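Local coordinates for putative cell adhesion protein (Parabacteroides distasonis, PDB 3LIU) that probably serves as a fimbrial (pilus) subunit of the FimA/Mfa1 family, with an inferred role in cell adhesion, at residues A[195-201]-A[311-317]; A[328-334]-A[368-374]. All blocks are in the same frame, centred on the assembly; numbering follows the deposited sequence.

Contact 1 of 2, residues A[195-201]-A[311-317]; sequences SKSFVLK and VKGDYTY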
loop_
_atom_site.group_PDB
_atom_site.type_symbol
_atom_site.label_atom_id
_atom_site.label_comp_id
_atom_site.label_asym_id
_atom_site.label_seq_id
_atom_site.Cartn_x
_atom_site.Cartn_y
_atom_site.Cartn_z
ATOM N N SER A 195 -11.688 -23.842 -23.998
ATOM C CA SER A 195 -11.492 -22.412 -24.005
ATOM C C SER A 195 -10.818 -22.058 -25.309
ATOM O O SER A 195 -9.933 -22.779 -25.724
ATOM C CB SER A 195 -10.603 -21.971 -22.854
ATOM O OG SER A 195 -11.229 -22.191 -21.605
ATOM N N LYS A 196 -11.241 -20.968 -25.952
ATOM C CA LYS A 196 -10.627 -20.519 -27.189
ATOM C C LYS A 196 -9.873 -19.205 -27.081
ATOM O O LYS A 196 -8.831 -19.071 -27.691
ATOM C CB LYS A 196 -11.676 -20.419 -28.287
ATOM C CG LYS A 196 -12.146 -21.776 -28.784
ATOM C CD LYS A 196 -11.068 -22.531 -29.625
ATOM C CE LYS A 196 -11.284 -24.052 -29.551
ATOM N NZ LYS A 196 -10.647 -24.834 -30.649
ATOM N N SER A 197 -10.388 -18.235 -26.338
ATOM C CA SER A 197 -9.707 -16.947 -26.198
ATOM C C SER A 197 -10.290 -16.138 -25.051
ATOM O O SER A 197 -11.414 -16.384 -24.593
ATOM C CB SER A 197 -9.786 -16.108 -27.471
ATOM O OG SER A 197 -11.122 -15.767 -27.795
ATOM N N PHE A 198 -9.508 -15.185 -24.567
ATOM C CA PHE A 198 -10.008 -14.192 -23.615
ATOM C C PHE A 198 -9.361 -12.883 -23.979
ATOM O O PHE A 198 -8.137 -12.831 -24.080
ATOM C CB PHE A 198 -9.623 -14.569 -22.214
ATOM C CG PHE A 198 -9.973 -13.530 -21.172
ATOM C CD1 PHE A 198 -11.282 -13.356 -20.756
ATOM C CD2 PHE A 198 -8.996 -12.760 -20.596
ATOM C CE1 PHE A 198 -11.597 -12.407 -19.824
ATOM C CE2 PHE A 198 -9.300 -11.830 -19.657
ATOM C CZ PHE A 198 -10.602 -11.646 -19.259
ATOM N N VAL A 199 -10.180 -11.856 -24.196
ATOM C CA VAL A 199 -9.714 -10.506 -24.497
ATOM C C VAL A 199 -10.010 -9.642 -23.277
ATOM O O VAL A 199 -11.188 -9.447 -22.909
ATOM C CB VAL A 199 -10.420 -9.924 -25.746
ATOM C CG1 VAL A 199 -9.867 -8.546 -26.060
ATOM C CG2 VAL A 199 -10.279 -10.877 -26.960
ATOM N N LEU A 200 -8.943 -9.135 -22.656
ATOM C CA LEU A 200 -9.040 -8.274 -21.504
ATOM C C LEU A 200 -9.579 -6.876 -21.856
ATOM O O LEU A 200 -9.058 -6.247 -22.746
ATOM C CB LEU A 200 -7.664 -8.165 -20.830
ATOM C CG LEU A 200 -7.639 -7.321 -19.562
ATOM C CD1 LEU A 200 -8.406 -8.068 -18.419
ATOM C CD2 LEU A 200 -6.184 -7.015 -19.190
ATOM N N LYS A 201 -10.597 -6.403 -21.134
ATOM C CA LYS A 201 -11.166 -5.047 -21.345
ATOM C C LYS A 201 -10.888 -4.079 -20.201
ATOM O O LYS A 201 -10.675 -2.893 -20.444
ATOM C CB LYS A 201 -12.672 -5.120 -21.547
ATOM C CG LYS A 201 -13.103 -5.652 -22.938
ATOM C CD LYS A 201 -14.637 -5.493 -23.112
ATOM C CE LYS A 201 -15.122 -5.642 -24.570
ATOM N NZ LYS A 201 -16.423 -6.457 -24.685
ATOM N N VAL A 311 -10.959 -8.633 -12.999
ATOM C CA VAL A 311 -10.834 -8.402 -14.435
ATOM C C VAL A 311 -12.156 -8.617 -15.169
ATOM O O VAL A 311 -13.012 -9.407 -14.733
ATOM C CB VAL A 311 -9.711 -9.247 -15.081
ATOM C CG1 VAL A 311 -8.393 -9.132 -14.226
ATOM C CG2 VAL A 311 -10.134 -10.665 -15.205
ATOM N N LYS A 312 -12.331 -7.834 -16.228
ATOM C CA LYS A 312 -13.451 -7.969 -17.142
ATOM C C LYS A 312 -12.934 -8.176 -18.552
ATOM O O LYS A 312 -12.011 -7.483 -18.976
ATOM C CB LYS A 312 -14.316 -6.725 -17.134
ATOM C CG LYS A 312 -15.716 -6.966 -17.755
ATOM C CD LYS A 312 -16.516 -5.717 -17.942
ATOM C CE LYS A 312 -15.948 -4.863 -19.034
ATOM N NZ LYS A 312 -16.727 -3.642 -19.159
ATOM N N GLY A 313 -13.546 -9.106 -19.294
ATOM C CA GLY A 313 -13.189 -9.309 -20.704
ATOM C C GLY A 313 -14.153 -10.236 -21.419
ATOM O O GLY A 313 -15.163 -10.657 -20.856
ATOM N N ASP A 314 -13.833 -10.569 -22.659
ATOM C CA ASP A 314 -14.723 -11.360 -23.507
ATOM C C ASP A 314 -14.137 -12.745 -23.597
ATOM O O ASP A 314 -12.981 -12.892 -23.988
ATOM C CB ASP A 314 -14.837 -10.745 -24.911
ATOM C CG ASP A 314 -15.430 -9.342 -24.889
ATOM O OD1 ASP A 314 -15.981 -8.915 -23.850
ATOM O OD2 ASP A 314 -15.299 -8.649 -25.909
ATOM N N TYR A 315 -14.925 -13.753 -23.225
ATOM C CA TYR A 315 -14.432 -15.133 -23.171
ATOM C C TYR A 315 -15.153 -15.921 -24.230
ATOM O O TYR A 315 -16.391 -15.901 -24.329
ATOM C CB TYR A 315 -14.661 -15.737 -21.779
ATOM C CG TYR A 315 -14.387 -17.224 -21.680
ATOM C CD1 TYR A 315 -13.085 -17.723 -21.522
ATOM C CD2 TYR A 315 -15.422 -18.131 -21.759
ATOM C CE1 TYR A 315 -12.852 -19.106 -21.440
ATOM C CE2 TYR A 315 -15.204 -19.497 -21.680
ATOM C CZ TYR A 315 -13.939 -19.984 -21.521
ATOM O OH TYR A 315 -13.792 -21.346 -21.469
ATOM N N THR A 316 -14.370 -16.629 -25.014
ATOM C CA THR A 316 -14.889 -17.435 -26.103
ATOM C C THR A 316 -14.564 -18.916 -25.849
ATOM O O THR A 316 -13.426 -19.263 -25.514
ATOM C CB THR A 316 -14.255 -16.956 -27.441
ATOM O OG1 THR A 316 -14.486 -15.546 -27.593
ATOM C CG2 THR A 316 -14.820 -17.717 -28.618
ATOM N N TYR A 317 -15.565 -19.780 -26.018
ATOM C CA TYR A 317 -15.379 -21.211 -25.838
ATOM C C TYR A 317 -16.107 -21.985 -26.932
ATOM O O TYR A 317 -16.990 -21.457 -27.599
ATOM C CB TYR A 317 -15.887 -21.638 -24.477
ATOM C CG TYR A 317 -17.360 -21.382 -24.280
ATOM C CD1 TYR A 317 -17.834 -20.090 -24.030
ATOM C CD2 TYR A 317 -18.275 -22.435 -24.317
ATOM C CE1 TYR A 317 -19.169 -19.861 -23.825
ATOM C CE2 TYR A 317 -19.624 -22.211 -24.145
ATOM C CZ TYR A 317 -20.073 -20.926 -23.900
ATOM O OH TYR A 317 -21.425 -20.683 -23.741
HETATM O O HOH W 1 -12.695 -13.929 -26.446
#

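Contact 2 of 2, residues A[328-334]-A[368-374]; sequences KENCYYA and GPGSEIP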
loop_
_atom_site.group_PDB
_atom_site.type_symbol
_atom_site.label_atom_id
_atom_site.label_comp_id
_atom_site.label_asym_id
_atom_site.label_seq_id
_atom_site.Cartn_x
_atom_site.Cartn_y
_atom_site.Cartn_z
ATOM N N LYS A 328 -18.931 -14.879 -24.759
ATOM C CA LYS A 328 -19.629 -14.177 -23.691
ATOM C C LYS A 328 -18.872 -12.896 -23.469
ATOM O O LYS A 328 -17.705 -12.908 -23.091
ATOM C CB LYS A 328 -19.648 -15.003 -22.420
ATOM C CG LYS A 328 -20.523 -14.339 -21.268
ATOM C CD LYS A 328 -20.727 -15.285 -20.064
ATOM C CE LYS A 328 -21.664 -14.689 -19.003
ATOM N NZ LYS A 328 -21.874 -15.615 -17.828
ATOM N N GLU A 329 -19.528 -11.779 -23.708
ATOM C CA GLU A 329 -18.850 -10.521 -23.541
ATOM C C GLU A 329 -18.947 -10.062 -22.107
ATOM O O GLU A 329 -19.869 -10.434 -21.411
ATOM C CB GLU A 329 -19.481 -9.460 -24.409
ATOM C CG GLU A 329 -19.378 -9.727 -25.871
ATOM C CD GLU A 329 -19.791 -8.506 -26.637
ATOM O OE1 GLU A 329 -19.360 -7.404 -26.278
ATOM O OE2 GLU A 329 -20.560 -8.626 -27.572
ATOM N N ASN A 330 -18.006 -9.214 -21.696
ATOM C CA ASN A 330 -18.109 -8.472 -20.443
ATOM C C ASN A 330 -18.300 -9.375 -19.236
ATOM O O ASN A 330 -19.168 -9.123 -18.402
ATOM C CB ASN A 330 -19.225 -7.412 -20.584
ATOM C CG ASN A 330 -18.920 -6.437 -21.691
ATOM O OD1 ASN A 330 -17.784 -5.932 -21.780
ATOM N ND2 ASN A 330 -19.897 -6.211 -22.597
ATOM N N CYS A 331 -17.511 -10.458 -19.210
ATOM C CA CYS A 331 -17.403 -11.409 -18.122
ATOM C C CYS A 331 -16.457 -10.905 -17.049
ATOM O O CYS A 331 -15.365 -10.453 -17.386
ATOM C CB CYS A 331 -16.695 -12.684 -18.596
ATOM S SG CYS A 331 -17.575 -13.669 -19.553
ATOM N N TYR A 332 -16.814 -11.117 -15.777
ATOM C CA TYR A 332 -15.957 -10.776 -14.649
ATOM C C TYR A 332 -15.378 -11.994 -13.928
ATOM O O TYR A 332 -16.031 -13.052 -13.762
ATOM C CB TYR A 332 -16.712 -9.953 -13.598
ATOM C CG TYR A 332 -17.176 -8.620 -14.038
ATOM C CD1 TYR A 332 -16.361 -7.508 -13.914
ATOM C CD2 TYR A 332 -18.459 -8.445 -14.577
ATOM C CE1 TYR A 332 -16.798 -6.270 -14.311
ATOM C CE2 TYR A 332 -18.890 -7.197 -15.007
ATOM C CZ TYR A 332 -18.056 -6.106 -14.864
ATOM O OH TYR A 332 -18.458 -4.844 -15.298
ATOM N N TYR A 333 -14.157 -11.792 -13.448
ATOM C CA TYR A 333 -13.407 -12.760 -12.658
ATOM C C TYR A 333 -12.723 -12.000 -11.502
ATOM O O TYR A 333 -11.908 -11.064 -11.738
ATOM C CB TYR A 333 -12.354 -13.439 -13.519
ATOM C CG TYR A 333 -12.887 -14.103 -14.771
ATOM C CD1 TYR A 333 -13.067 -13.375 -15.930
ATOM C CD2 TYR A 333 -13.207 -15.468 -14.790
ATOM C CE1 TYR A 333 -13.540 -13.969 -17.107
ATOM C CE2 TYR A 333 -13.694 -16.075 -15.935
ATOM C CZ TYR A 333 -13.835 -15.306 -17.113
ATOM O OH TYR A 333 -14.302 -15.872 -18.266
ATOM N N ALA A 334 -13.090 -12.358 -10.271
ATOM C CA ALA A 334 -12.588 -11.698 -9.071
ATOM C C ALA A 334 -11.651 -12.588 -8.268
ATOM O O ALA A 334 -11.943 -13.772 -8.098
ATOM C CB ALA A 334 -13.777 -11.260 -8.194
ATOM N N GLY A 368 -13.206 -20.821 -18.113
ATOM C CA GLY A 368 -14.640 -20.898 -18.373
ATOM C C GLY A 368 -15.210 -19.503 -18.343
ATOM O O GLY A 368 -14.464 -18.541 -18.116
ATOM N N PRO A 369 -16.526 -19.367 -18.609
ATOM C CA PRO A 369 -17.138 -18.056 -18.649
ATOM C C PRO A 369 -17.191 -17.467 -17.244
ATOM O O PRO A 369 -17.401 -18.183 -16.265
ATOM C CB PRO A 369 -18.557 -18.332 -19.153
ATOM C CG PRO A 369 -18.613 -19.781 -19.506
ATOM C CD PRO A 369 -17.535 -20.433 -18.720
ATOM N N GLY A 370 -17.014 -16.161 -17.171
ATOM C CA GLY A 370 -17.107 -15.436 -15.942
ATOM C C GLY A 370 -18.535 -15.068 -15.648
ATOM O O GLY A 370 -19.465 -15.552 -16.284
ATOM N N SER A 371 -18.699 -14.192 -14.671
ATOM C CA SER A 371 -20.006 -13.723 -14.237
ATOM C C SER A 371 -20.333 -12.462 -14.968
ATOM O O SER A 371 -19.450 -11.640 -15.221
ATOM C CB SER A 371 -20.012 -13.430 -12.733
ATOM O OG SER A 371 -21.250 -12.855 -12.319
ATOM N N GLU A 372 -21.622 -12.256 -15.221
ATOM C CA GLU A 372 -22.068 -11.009 -15.823
ATOM C C GLU A 372 -21.999 -9.877 -14.790
ATOM O O GLU A 372 -22.045 -8.725 -15.174
ATOM C CB GLU A 372 -23.455 -11.150 -16.508
ATOM C CG GLU A 372 -23.388 -12.138 -17.674
ATOM C CD GLU A 372 -24.678 -12.267 -18.530
ATOM O OE1 GLU A 372 -25.776 -12.009 -17.989
ATOM O OE2 GLU A 372 -24.576 -12.657 -19.743
ATOM N N ILE A 373 -21.809 -10.205 -13.507
ATOM C CA ILE A 373 -21.789 -9.197 -12.457
ATOM C C ILE A 373 -20.487 -9.337 -11.618
ATOM O O ILE A 373 -19.884 -10.435 -11.542
ATOM C CB ILE A 373 -23.108 -9.203 -11.642
ATOM C CG1 ILE A 373 -23.267 -10.503 -10.824
ATOM C CG2 ILE A 373 -24.383 -9.047 -12.617
ATOM C CD1 ILE A 373 -24.531 -10.528 -9.951
ATOM N N PRO A 374 -19.999 -8.214 -11.066
ATOM C CA PRO A 374 -18.671 -8.233 -10.481
ATOM C C PRO A 374 -18.549 -8.882 -9.127
ATOM O O PRO A 374 -17.501 -9.440 -8.820
ATOM C CB PRO A 374 -18.306 -6.743 -10.397
ATOM C CG PRO A 374 -19.656 -6.027 -10.325
ATOM C CD PRO A 374 -20.493 -6.832 -11.260
HETATM O O HOH W 2 -22.631 -10.957 -21.760
HETATM O O HOH W 3 -21.340 -8.003 -17.559
#

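Contact 1 of 2, residues A[195-201]-A[311-317]
K201 and D314 form a two-pronged salt bridge: NZ of K201 stands 2.6 Å from OD1 and 2.8 Å from OD2 of D314, meeting the syn lone pair of each oxygen. The chain of K201 bends only at its last torsion, turning NZ in between the two oxygens. N330 is a second partner for both, its backbone N bonding OD1 of D314 and its OD1 bonding the lysine, which should limit rotation of the carboxylate. At the other end, Y315 OH donates to OG of S195 over 2.7 Å, with OG in the ring plane at its edge; OG also bonds G186 O. Between these ends, segments 195-201 and 311-317, of strands 193-213 and 308-319, pair antiparallel at 148° to each other. The straightest bond is T316 N to S197 O, 3.0 Å at 174°. A classic beta bulge slips the register by one: K196 N reaches T316 O at 2.8 Å, while S197 N makes a weak bond to the same oxygen. On the face carrying S197 and T316, one water joins both hydroxyls and donates to D314 O; T316 OG1 also bonds T327. On the other face, beyond the S195-Y315 pair, packing is apolar. The F198 ring, placed beside its carbonyl carbon by chi1 174°, packs on the bare CA of G313, CE1 3.6 Å away, with V199 O 3.0 Å from the same CA. CD1 of L200 meets CB of V311 at 3.8 Å, the side chains crossing nearly at right angles; I185, L180, L364 and I366 cover this face.

Contact 2 of 2, residues A[328-334]-A[368-374]
The Y333 ring lies against the backbone of G370, whose CA sits over one face, 3.8 Å from the ring centroid and 28° off the normal, a CH-pi contact. At the edge of the same ring, in its plane, is G368 O, which accepts the hydroxyl proton of Y333 OH at 2.7 Å on a carbonyl lone pair. With its CG beside the backbone N (chi1 -55°), Y333 starts away from the loop, yet the length of the ring brings its hydroxyl to G368. The Y332 ring is covered on one face by P374, with CB 4.2 Å from the centroid and 13° off the normal; S371 O and E372 O lie near its plane at the edge. Tyrosine and proline run side by side, pointing the same way, and F204 and F244 touch both.

The backbones join in a single antiparallel hydrogen-bonded pair: Y332 N to S371 O is 2.7 Å, and S371 N returns to Y332 O at 3.0 Å. SG of C331 receives only a weak bond from G370 N. K328, its chain fully extended, sends NZ to G370 O at 2.9 Å, while its CE passes 3.4 Å from CG of E372; the carboxylate of E372 lies beyond salt-bridge range. One water donates to both N330 O and E372 O, and another to E329 O and E372 OE2. P369 O accepts a hydrogen bond from N382. N330, in a left-handed backbone conformation, and C331 both face G313, a G1 beta bulge where strand 326-336 turns a corner. In this fimbrillin-family (FimA/Mfa1) subunit, one antiparallel bridge thus ties that strand to the loop between strands 358-366 and 383-391.

How the contacts relate
The centres of the two contacts are about 9 Å apart, and segment 311-317 lies between them, bonded to 195-201 on one edge and to 328-334 on the other. Contact 1 is the first of these pairings; across the second, Y315 O to K328 N (2.8 Å) and G313 O to C331 N (2.9 Å) are probable hydrogen bonds to the strand that carries contact 2. Strands 193-213, 308-319 and 326-336 are thus successive in the sheet, and the loop 368-374 is attached to the last by a single bridge. Side chains also connect the contacts: Y315 OH packs 3.2 Å from CA of G368, and D314 OD1 lies 3.3 Å from CA of E329.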